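DNA double-strand break repair nuclease NurA (PDB 2YGK) is a manganese-dependent, homodimeric nuclease that works with the HerA helicase to resect DNA ends during double-strand break repair. Local coordinates at residues E77-T88 with F300-V309; E116-G124 with N182-Y193. All blocks are in the same frame, centred on the assembly; numbering follows the deposited sequence.

Contact 1: residues E77-T88 with F300-V309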
loop_
_atom_site.group_PDB
_atom_site.type_symbol
_atom_site.label_atom_id
_atom_site.label_comp_id
_atom_site.label_asym_id
_atom_site.label_seq_id
_atom_site.Cartn_x
_atom_site.Cartn_y
_atom_site.Cartn_z
ATOM N N GLU A 77 7.606 -9.086 -19.007
ATOM C CA GLU A 77 7.921 -10.156 -19.910
ATOM C C GLU A 77 6.738 -10.473 -20.809
ATOM O O GLU A 77 5.608 -10.498 -20.359
ATOM C CB GLU A 77 8.271 -11.375 -19.081
ATOM C CG GLU A 77 8.680 -12.581 -19.880
ATOM C CD GLU A 77 9.197 -13.677 -18.999
ATOM O OE1 GLU A 77 8.451 -14.435 -18.448
ATOM O OE2 GLU A 77 10.374 -13.820 -18.799
ATOM N N SER A 78 7.012 -10.700 -22.087
ATOM C CA SER A 78 6.045 -11.286 -23.001
ATOM C C SER A 78 6.355 -12.788 -23.111
ATOM O O SER A 78 7.516 -13.218 -23.046
ATOM C CB SER A 78 6.065 -10.608 -24.394
ATOM O OG SER A 78 7.320 -10.793 -25.037
ATOM N N VAL A 79 5.289 -13.560 -23.264
ATOM C CA VAL A 79 5.353 -15.004 -23.303
ATOM C C VAL A 79 4.425 -15.493 -24.419
ATOM O O VAL A 79 3.236 -15.144 -24.433
ATOM C CB VAL A 79 4.898 -15.602 -21.950
ATOM C CG1 VAL A 79 4.572 -17.048 -22.102
ATOM C CG2 VAL A 79 5.958 -15.418 -20.907
ATOM N N ILE A 80 4.983 -16.273 -25.356
ATOM C CA ILE A 80 4.179 -16.924 -26.394
ATOM C C ILE A 80 3.825 -18.359 -25.997
ATOM O O ILE A 80 4.707 -19.147 -25.653
ATOM C CB ILE A 80 4.878 -16.903 -27.793
ATOM C CG1 ILE A 80 3.867 -17.213 -28.908
ATOM C CG2 ILE A 80 6.053 -17.898 -27.857
ATOM C CD1 ILE A 80 4.140 -16.475 -30.217
ATOM N N GLY A 81 2.529 -18.687 -26.051
ATOM C CA GLY A 81 2.035 -20.047 -25.753
ATOM C C GLY A 81 0.975 -20.637 -26.696
ATOM O O GLY A 81 0.081 -19.940 -27.165
ATOM N N ASP A 82 1.098 -21.932 -26.977
ATOM C CA ASP A 82 0.020 -22.699 -27.599
ATOM C C ASP A 82 0.021 -24.116 -27.063
ATOM O O ASP A 82 0.802 -24.450 -26.170
ATOM C CB ASP A 82 0.087 -22.690 -29.146
ATOM C CG ASP A 82 1.366 -23.312 -29.699
ATOM O OD1 ASP A 82 2.332 -23.547 -28.948
ATOM O OD2 ASP A 82 1.435 -23.559 -30.921
ATOM N N ASN A 83 -0.912 -24.911 -27.577
ATOM C CA ASN A 83 -0.913 -26.359 -27.429
ATOM C C ASN A 83 0.485 -26.946 -27.269
ATOM O O ASN A 83 0.756 -27.655 -26.306
ATOM C CB ASN A 83 -1.580 -27.000 -28.666
ATOM C CG ASN A 83 -3.064 -26.700 -28.747
ATOM O OD1 ASN A 83 -3.620 -25.971 -27.892
ATOM N ND2 ASN A 83 -3.725 -27.241 -29.782
ATOM N N LYS A 84 1.358 -26.646 -28.223
ATOM C CA LYS A 84 2.669 -27.295 -28.314
ATOM C C LYS A 84 3.612 -26.814 -27.217
ATOM O O LYS A 84 4.459 -27.567 -26.756
ATOM C CB LYS A 84 3.356 -27.002 -29.651
ATOM C CG LYS A 84 2.591 -27.377 -30.877
ATOM C CD LYS A 84 3.389 -27.036 -32.146
ATOM C CE LYS A 84 3.348 -28.206 -33.161
ATOM N NZ LYS A 84 4.118 -27.923 -34.412
ATOM N N GLY A 85 3.506 -25.555 -26.825
ATOM C CA GLY A 85 4.376 -25.074 -25.781
ATOM C C GLY A 85 4.265 -23.626 -25.446
ATOM O O GLY A 85 3.515 -22.895 -26.059
ATOM N N VAL A 86 5.027 -23.244 -24.429
ATOM C CA VAL A 86 5.169 -21.856 -24.004
ATOM C C VAL A 86 6.641 -21.515 -23.984
ATOM O O VAL A 86 7.442 -22.324 -23.536
ATOM C CB VAL A 86 4.542 -21.606 -22.593
ATOM C CG1 VAL A 86 3.056 -21.639 -22.676
ATOM C CG2 VAL A 86 4.972 -22.646 -21.611
ATOM N N LYS A 87 7.004 -20.346 -24.505
ATOM C CA LYS A 87 8.365 -19.800 -24.325
ATOM C C LYS A 87 8.328 -18.290 -24.228
ATOM O O LYS A 87 7.483 -17.656 -24.851
ATOM C CB LYS A 87 9.305 -20.206 -25.469
ATOM C CG LYS A 87 9.250 -19.311 -26.706
ATOM C CD LYS A 87 10.071 -19.838 -27.872
ATOM C CE LYS A 87 9.544 -19.275 -29.216
ATOM N NZ LYS A 87 10.610 -19.169 -30.279
ATOM N N THR A 88 9.268 -17.718 -23.464
ATOM C CA THR A 88 9.422 -16.254 -23.341
ATOM C C THR A 88 9.914 -15.651 -24.645
ATOM O O THR A 88 10.725 -16.240 -25.333
ATOM C CB THR A 88 10.416 -15.844 -22.250
ATOM O OG1 THR A 88 11.599 -16.608 -22.411
ATOM C CG2 THR A 88 9.875 -16.121 -20.887
ATOM N N PHE A 300 -2.009 -20.539 -18.722
ATOM C CA PHE A 300 -0.647 -20.738 -18.312
ATOM C C PHE A 300 0.294 -19.645 -18.793
ATOM O O PHE A 300 1.157 -19.237 -18.039
ATOM C CB PHE A 300 -0.096 -22.109 -18.700
ATOM C CG PHE A 300 1.241 -22.383 -18.073
ATOM C CD1 PHE A 300 1.356 -22.464 -16.703
ATOM C CD2 PHE A 300 2.389 -22.441 -18.827
ATOM C CE1 PHE A 300 2.566 -22.654 -16.109
ATOM C CE2 PHE A 300 3.618 -22.663 -18.241
ATOM C CZ PHE A 300 3.710 -22.760 -16.883
ATOM N N PRO A 301 0.155 -19.172 -20.046
ATOM C CA PRO A 301 1.018 -18.098 -20.505
ATOM C C PRO A 301 1.097 -16.904 -19.550
ATOM O O PRO A 301 2.172 -16.354 -19.325
ATOM C CB PRO A 301 0.349 -17.709 -21.824
ATOM C CG PRO A 301 -0.040 -19.021 -22.383
ATOM C CD PRO A 301 -0.601 -19.747 -21.177
ATOM N N LEU A 302 -0.033 -16.502 -18.984
ATOM C CA LEU A 302 -0.003 -15.463 -17.991
ATOM C C LEU A 302 0.676 -15.932 -16.709
ATOM O O LEU A 302 1.578 -15.279 -16.203
ATOM C CB LEU A 302 -1.411 -15.015 -17.664
ATOM C CG LEU A 302 -1.929 -13.976 -18.633
ATOM C CD1 LEU A 302 -3.340 -13.578 -18.250
ATOM C CD2 LEU A 302 -1.019 -12.768 -18.609
ATOM N N LEU A 303 0.234 -17.043 -16.147
ATOM C CA LEU A 303 0.858 -17.523 -14.918
ATOM C C LEU A 303 2.380 -17.537 -15.034
ATOM O O LEU A 303 3.073 -17.232 -14.082
ATOM C CB LEU A 303 0.337 -18.902 -14.530
ATOM C CG LEU A 303 0.938 -19.487 -13.242
ATOM C CD1 LEU A 303 0.796 -18.515 -12.076
ATOM C CD2 LEU A 303 0.325 -20.872 -12.875
ATOM N N LYS A 304 2.883 -17.873 -16.205
ATOM C CA LYS A 304 4.307 -17.994 -16.421
ATOM C C LYS A 304 4.902 -16.632 -16.475
ATOM O O LYS A 304 5.906 -16.368 -15.828
ATOM C CB LYS A 304 4.636 -18.721 -17.734
ATOM C CG LYS A 304 6.142 -18.880 -17.949
ATOM C CD LYS A 304 6.466 -19.205 -19.432
ATOM C CE LYS A 304 7.993 -19.116 -19.728
ATOM N NZ LYS A 304 8.888 -19.603 -18.658
ATOM N N ALA A 305 4.292 -15.764 -17.258
ATOM C CA ALA A 305 4.762 -14.394 -17.347
ATOM C C ALA A 305 4.853 -13.825 -15.943
ATOM O O ALA A 305 5.860 -13.221 -15.565
ATOM C CB ALA A 305 3.838 -13.568 -18.194
ATOM N N HIS A 306 3.816 -14.068 -15.153
ATOM C CA HIS A 306 3.727 -13.484 -13.831
ATOM C C HIS A 306 4.817 -14.075 -12.975
ATOM O O HIS A 306 5.480 -13.369 -12.215
ATOM C CB HIS A 306 2.359 -13.756 -13.238
ATOM C CG HIS A 306 2.183 -13.262 -11.841
ATOM N ND1 HIS A 306 2.270 -11.928 -11.507
ATOM C CD2 HIS A 306 1.875 -13.902 -10.698
ATOM C CE1 HIS A 306 2.042 -11.770 -10.215
ATOM N NE2 HIS A 306 1.790 -12.955 -9.702
HETATM N N MSE A 307 5.043 -15.373 -13.078
HETATM C CA MSE A 307 5.995 -15.977 -12.160
HETATM C C MSE A 307 7.414 -15.478 -12.445
HETATM O O MSE A 307 8.252 -15.332 -11.547
HETATM C CB MSE A 307 5.924 -17.486 -12.245
HETATM C CG MSE A 307 4.728 -18.065 -11.540
HETATM SE SE MSE A 307 4.618 -19.971 -11.958
HETATM C CE MSE A 307 6.222 -20.531 -10.971
ATOM N N ASP A 308 7.698 -15.212 -13.700
ATOM C CA ASP A 308 9.058 -14.856 -14.047
ATOM C C ASP A 308 9.412 -13.453 -13.611
ATOM O O ASP A 308 10.518 -13.222 -13.193
ATOM C CB ASP A 308 9.245 -15.006 -15.544
ATOM C CG ASP A 308 9.269 -16.433 -15.957
ATOM O OD1 ASP A 308 9.515 -17.266 -15.077
ATOM O OD2 ASP A 308 9.078 -16.731 -17.147
ATOM N N VAL A 309 8.465 -12.524 -13.711
ATOM C CA VAL A 309 8.775 -11.141 -13.391
ATOM C C VAL A 309 8.724 -10.842 -11.895
ATOM O O VAL A 309 9.211 -9.804 -11.472
ATOM C CB VAL A 309 7.841 -10.141 -14.139
ATOM C CG1 VAL A 309 8.125 -10.216 -15.587
ATOM C CG2 VAL A 309 6.369 -10.396 -13.840
#
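With chi1 at -179°, Lys304 sends its CG opposite its own backbone N and runs out almost straight across Val79 and Thr88, until a bend at chi4 (38°) carries NZ toward Asp308. It belongs to helix 300-309, which lies over a beta hairpin, strands 70-82 and 85-98, at the edge of the main sheet of this RNase H-like nuclease domain. The aliphatic part does the packing: Lys304 CD sits 3.9 Å from Val79 CG1. Lys304 CE is 3.7 Å from Thr88 CG2, and the Lys304 and Thr88 side chains cross at about a right angle. Lys304 NZ then forms a salt bridge with Asp308 OD2 (3.3 Å), on that oxygen's syn lone pair. Cut back to alanine, this position would have no amine to pair with Asp308, and a gap is likely to open over Val79 and Thr88.

Deeper in, Val79 CG2 rests 3.9 Å from Ala305 CB, and that alanine also touches Asp58, a manganese ligand on the neighbouring strand. Toward the start of the helix, Val86 CG2 meets the edge of the Phe300 ring at CE2 (3.6 Å). Gly81, with no side chain, lets the Pro301 ring come close, Pro301 CG being 4.1 Å from Gly81 CA.

At the helix's other end Glu77 reaches across to Asp308, Glu77 OE1 to Asp308 OD2 2.7 Å, the two carboxylate planes turned 81° from each other. Val309 packs against Ile2 of the second subunit, while Val309 CG1 lies 3.7 Å from Glu77 CB.

Contact 2: residues E116-G124 with N182-Y193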
loop_
_atom_site.group_PDB
_atom_site.type_symbol
_atom_site.label_atom_id
_atom_site.label_comp_id
_atom_site.label_asym_id
_atom_site.label_seq_id
_atom_site.Cartn_x
_atom_site.Cartn_y
_atom_site.Cartn_z
ATOM N N GLU A 116 4.987 -3.223 -19.726
ATOM C CA GLU A 116 4.015 -4.215 -20.156
ATOM C C GLU A 116 3.398 -3.760 -21.465
ATOM O O GLU A 116 3.501 -4.442 -22.479
ATOM C CB GLU A 116 2.901 -4.400 -19.119
ATOM C CG GLU A 116 3.327 -5.144 -17.911
ATOM C CD GLU A 116 2.309 -5.158 -16.774
ATOM O OE1 GLU A 116 1.187 -5.605 -16.948
ATOM O OE2 GLU A 116 2.654 -4.753 -15.668
ATOM N N LEU A 117 2.758 -2.594 -21.437
ATOM C CA LEU A 117 2.024 -2.124 -22.600
ATOM C C LEU A 117 2.965 -1.948 -23.769
ATOM O O LEU A 117 2.593 -2.277 -24.886
ATOM C CB LEU A 117 1.311 -0.814 -22.330
ATOM C CG LEU A 117 0.264 -0.770 -21.199
ATOM C CD1 LEU A 117 -0.047 0.716 -21.007
ATOM C CD2 LEU A 117 -1.033 -1.663 -21.446
ATOM N N SER A 118 4.193 -1.486 -23.555
ATOM C CA SER A 118 5.066 -1.425 -24.726
ATOM C C SER A 118 5.485 -2.808 -25.262
ATOM O O SER A 118 5.748 -2.938 -26.426
ATOM C CB SER A 118 6.267 -0.513 -24.502
ATOM O OG SER A 118 7.262 -1.199 -23.803
ATOM N N LEU A 119 5.524 -3.845 -24.443
ATOM C CA LEU A 119 5.791 -5.193 -24.965
ATOM C C LEU A 119 4.562 -5.735 -25.704
ATOM O O LEU A 119 4.672 -6.552 -26.626
ATOM C CB LEU A 119 6.201 -6.159 -23.845
ATOM C CG LEU A 119 7.577 -5.930 -23.218
ATOM C CD1 LEU A 119 7.860 -6.846 -22.050
ATOM C CD2 LEU A 119 8.612 -6.159 -24.265
ATOM N N ALA A 120 3.385 -5.282 -25.322
ATOM C CA ALA A 120 2.191 -5.665 -26.068
ATOM C C ALA A 120 2.306 -5.135 -27.508
ATOM O O ALA A 120 1.864 -5.785 -28.466
ATOM C CB ALA A 120 0.936 -5.135 -25.379
ATOM N N LEU A 121 2.905 -3.966 -27.686
ATOM C CA LEU A 121 3.120 -3.454 -29.027
ATOM C C LEU A 121 4.288 -4.152 -29.671
ATOM O O LEU A 121 4.248 -4.449 -30.861
ATOM C CB LEU A 121 3.379 -1.969 -29.026
ATOM C CG LEU A 121 2.151 -1.145 -28.702
ATOM C CD1 LEU A 121 2.618 0.231 -28.251
ATOM C CD2 LEU A 121 1.183 -1.028 -29.892
ATOM N N ARG A 122 5.335 -4.422 -28.918
ATOM C CA ARG A 122 6.430 -5.157 -29.502
ATOM C C ARG A 122 5.965 -6.508 -30.072
ATOM O O ARG A 122 6.099 -6.741 -31.248
ATOM C CB ARG A 122 7.570 -5.351 -28.508
ATOM C CG ARG A 122 8.882 -5.725 -29.174
ATOM C CD ARG A 122 10.048 -5.680 -28.205
ATOM N NE ARG A 122 11.042 -6.694 -28.546
ATOM C CZ ARG A 122 12.079 -7.046 -27.785
ATOM N NH1 ARG A 122 12.292 -6.468 -26.598
ATOM N NH2 ARG A 122 12.901 -8.004 -28.216
ATOM N N ASP A 123 5.407 -7.384 -29.253
ATOM C CA ASP A 123 5.266 -8.781 -29.652
ATOM C C ASP A 123 3.841 -9.188 -29.876
ATOM O O ASP A 123 3.581 -10.353 -30.142
ATOM C CB ASP A 123 5.875 -9.720 -28.598
ATOM C CG ASP A 123 7.334 -9.385 -28.267
ATOM O OD1 ASP A 123 8.168 -9.221 -29.194
ATOM O OD2 ASP A 123 7.651 -9.311 -27.070
ATOM N N GLY A 124 2.918 -8.242 -29.792
ATOM C CA GLY A 124 1.495 -8.578 -29.919
ATOM C C GLY A 124 1.113 -9.260 -31.218
ATOM O O GLY A 124 0.332 -10.201 -31.237
ATOM N N ASN A 182 0.707 5.720 -20.359
ATOM C CA ASN A 182 -0.109 4.517 -20.370
ATOM C C ASN A 182 -1.391 4.665 -21.215
ATOM O O ASN A 182 -1.722 3.778 -21.999
ATOM C CB ASN A 182 -0.448 4.114 -18.960
ATOM C CG ASN A 182 0.769 3.784 -18.158
ATOM O OD1 ASN A 182 1.830 3.545 -18.708
ATOM N ND2 ASN A 182 0.621 3.753 -16.849
ATOM N N GLN A 183 -2.091 5.786 -21.083
ATOM C CA GLN A 183 -3.324 6.011 -21.854
ATOM C C GLN A 183 -3.045 6.012 -23.358
ATOM O O GLN A 183 -3.806 5.442 -24.138
ATOM C CB GLN A 183 -4.027 7.312 -21.430
ATOM C CG GLN A 183 -4.699 7.230 -20.053
ATOM C CD GLN A 183 -5.434 8.503 -19.613
ATOM O OE1 GLN A 183 -5.293 9.583 -20.201
ATOM N NE2 GLN A 183 -6.227 8.368 -18.559
ATOM N N PHE A 184 -1.934 6.613 -23.746
ATOM C CA PHE A 184 -1.510 6.675 -25.131
ATOM C C PHE A 184 -1.088 5.302 -25.613
ATOM O O PHE A 184 -1.434 4.900 -26.727
ATOM C CB PHE A 184 -0.375 7.681 -25.273
ATOM C CG PHE A 184 0.276 7.702 -26.633
ATOM C CD1 PHE A 184 -0.350 8.311 -27.720
ATOM C CD2 PHE A 184 1.536 7.142 -26.820
ATOM C CE1 PHE A 184 0.267 8.344 -28.967
ATOM C CE2 PHE A 184 2.164 7.184 -28.071
ATOM C CZ PHE A 184 1.528 7.784 -29.142
ATOM N N LEU A 185 -0.386 4.557 -24.765
ATOM C CA LEU A 185 -0.021 3.172 -25.073
ATOM C C LEU A 185 -1.199 2.195 -25.204
ATOM O O LEU A 185 -1.216 1.343 -26.103
ATOM C CB LEU A 185 0.966 2.671 -24.025
ATOM C CG LEU A 185 2.325 3.318 -24.186
ATOM C CD1 LEU A 185 3.203 2.954 -23.008
ATOM C CD2 LEU A 185 2.988 2.918 -25.516
ATOM N N VAL A 186 -2.169 2.270 -24.296
ATOM C CA VAL A 186 -3.392 1.452 -24.457
ATOM C C VAL A 186 -4.012 1.813 -25.781
ATOM O O VAL A 186 -4.418 0.941 -26.529
ATOM C CB VAL A 186 -4.429 1.716 -23.366
ATOM C CG1 VAL A 186 -5.765 1.141 -23.743
ATOM C CG2 VAL A 186 -3.941 1.146 -22.038
ATOM N N SER A 187 -4.067 3.105 -26.072
ATOM C CA SER A 187 -4.750 3.560 -27.283
ATOM C C SER A 187 -4.154 3.010 -28.566
ATOM O O SER A 187 -4.888 2.746 -29.509
ATOM C CB SER A 187 -4.764 5.084 -27.362
ATOM O OG SER A 187 -5.552 5.582 -26.308
ATOM N N LYS A 188 -2.836 2.849 -28.604
ATOM C CA LYS A 188 -2.185 2.268 -29.764
ATOM C C LYS A 188 -2.532 0.788 -29.871
ATOM O O LYS A 188 -2.800 0.285 -30.953
ATOM C CB LYS A 188 -0.673 2.478 -29.715
ATOM C CG LYS A 188 -0.297 3.972 -29.768
ATOM C CD LYS A 188 0.713 4.323 -30.888
ATOM C CE LYS A 188 0.123 4.158 -32.308
ATOM N NZ LYS A 188 -0.587 5.377 -32.815
ATOM N N ILE A 189 -2.549 0.108 -28.728
ATOM C CA ILE A 189 -2.837 -1.318 -28.677
ATOM C C ILE A 189 -4.252 -1.614 -29.212
ATOM O O ILE A 189 -4.437 -2.489 -30.029
ATOM C CB ILE A 189 -2.642 -1.851 -27.271
ATOM C CG1 ILE A 189 -1.162 -1.761 -26.887
ATOM C CG2 ILE A 189 -3.093 -3.286 -27.173
ATOM C CD1 ILE A 189 -0.889 -1.910 -25.363
ATOM N N ILE A 190 -5.213 -0.832 -28.756
ATOM C CA ILE A 190 -6.587 -0.945 -29.172
ATOM C C ILE A 190 -6.724 -0.749 -30.654
ATOM O O ILE A 190 -7.407 -1.511 -31.317
ATOM C CB ILE A 190 -7.492 0.094 -28.496
ATOM C CG1 ILE A 190 -7.485 -0.087 -26.978
ATOM C CG2 ILE A 190 -8.929 -0.049 -28.998
ATOM C CD1 ILE A 190 -7.892 -1.480 -26.531
ATOM N N GLU A 191 -6.078 0.255 -31.199
ATOM C CA GLU A 191 -6.226 0.472 -32.638
ATOM C C GLU A 191 -5.487 -0.550 -33.519
ATOM O O GLU A 191 -5.941 -0.836 -34.606
ATOM C CB GLU A 191 -5.890 1.907 -33.043
ATOM C CG GLU A 191 -4.437 2.278 -32.931
ATOM C CD GLU A 191 -4.157 3.663 -33.481
ATOM O OE1 GLU A 191 -4.745 4.011 -34.536
ATOM O OE2 GLU A 191 -3.353 4.391 -32.854
ATOM N N GLU A 192 -4.381 -1.109 -33.052
ATOM C CA GLU A 192 -3.646 -2.088 -33.836
ATOM C C GLU A 192 -4.252 -3.496 -33.641
ATOM O O GLU A 192 -4.191 -4.361 -34.542
ATOM C CB GLU A 192 -2.149 -2.048 -33.455
ATOM C CG GLU A 192 -1.315 -3.253 -33.938
ATOM C CD GLU A 192 0.209 -3.057 -33.825
ATOM O OE1 GLU A 192 0.680 -2.008 -33.307
ATOM O OE2 GLU A 192 0.940 -3.966 -34.289
ATOM N N TYR A 193 -4.847 -3.746 -32.484
ATOM C CA TYR A 193 -5.264 -5.096 -32.179
ATOM C C TYR A 193 -6.722 -5.242 -31.808
ATOM O O TYR A 193 -7.110 -6.312 -31.359
ATOM C CB TYR A 193 -4.419 -5.649 -31.057
ATOM C CG TYR A 193 -2.947 -5.683 -31.326
ATOM C CD1 TYR A 193 -2.404 -6.624 -32.186
ATOM C CD2 TYR A 193 -2.083 -4.804 -30.680
ATOM C CE1 TYR A 193 -1.025 -6.690 -32.424
ATOM C CE2 TYR A 193 -0.698 -4.862 -30.908
ATOM C CZ TYR A 193 -0.185 -5.815 -31.788
ATOM O OH TYR A 193 1.167 -5.878 -32.019
#
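Leu117 plugs into helix 182-193 as a knob into a hole formed by Asn182, Leu185, Val186 and Ile189, and Leu121, one turn on, fills the next hole. The two helices run nearly side by side, 26° apart with their axes 9.4 Å from each other at closest, and belong to the helical layer packed beside the sheet of the RNase H-like domain. Leu117 CB comes first, 3.9 Å from both Leu185 CB and Ile189 CD1. Past CG the branches part: Leu117 CD1 lies 3.6 Å from the backbone Asn182 O and also touches Leu185 CB and Val186 CG2, while Leu117 CD2 touches Ile189 CD1 and Val186 CG2, which approach it nearly at right angles. Ile189 CD1 also wedges against Ala120 CB at 3.7 Å.

Leu121 CG leans on Ile189 CG1, its CD1 touches Leu185 CD2, and its CD2 reaches Lys188 CB and the carboxylate of Glu192. Ala120 and Glu116 also touch strand 54-65, tying helix 104-123 to the sheet; helix 171-193 packs on that helix.

Tyr193 finishes the interface. With chi1 at -59°, its ring reaches Gly124, Glu192 CG lying over the centre of one face, and Tyr193 OH lies 3.4 Å from Gly124 CA.

After the N-terminal helices and strand 54-65, the chain forms the hairpin of residues 77-88, then passes along strand 85-98 into helix 104-123. Helix 171-193 returns against that helix, so contact 2 closes a loop of 57 residues. The chain goes on through the remaining strands before helix 300-309 comes back over the hairpin; contact 1 therefore closes a much longer loop that encloses contact 2 completely. The two meet through strand 70-82: Glu77 faces helix 300-309, whereas Ser78 turns the other way, where its OG probably hydrogen-bonds Asp123 OD2. Helices 300-309 and 104-123 thus flank opposite faces of the sheet at strand 70-82, with helix 171-193 packed against helix 104-123.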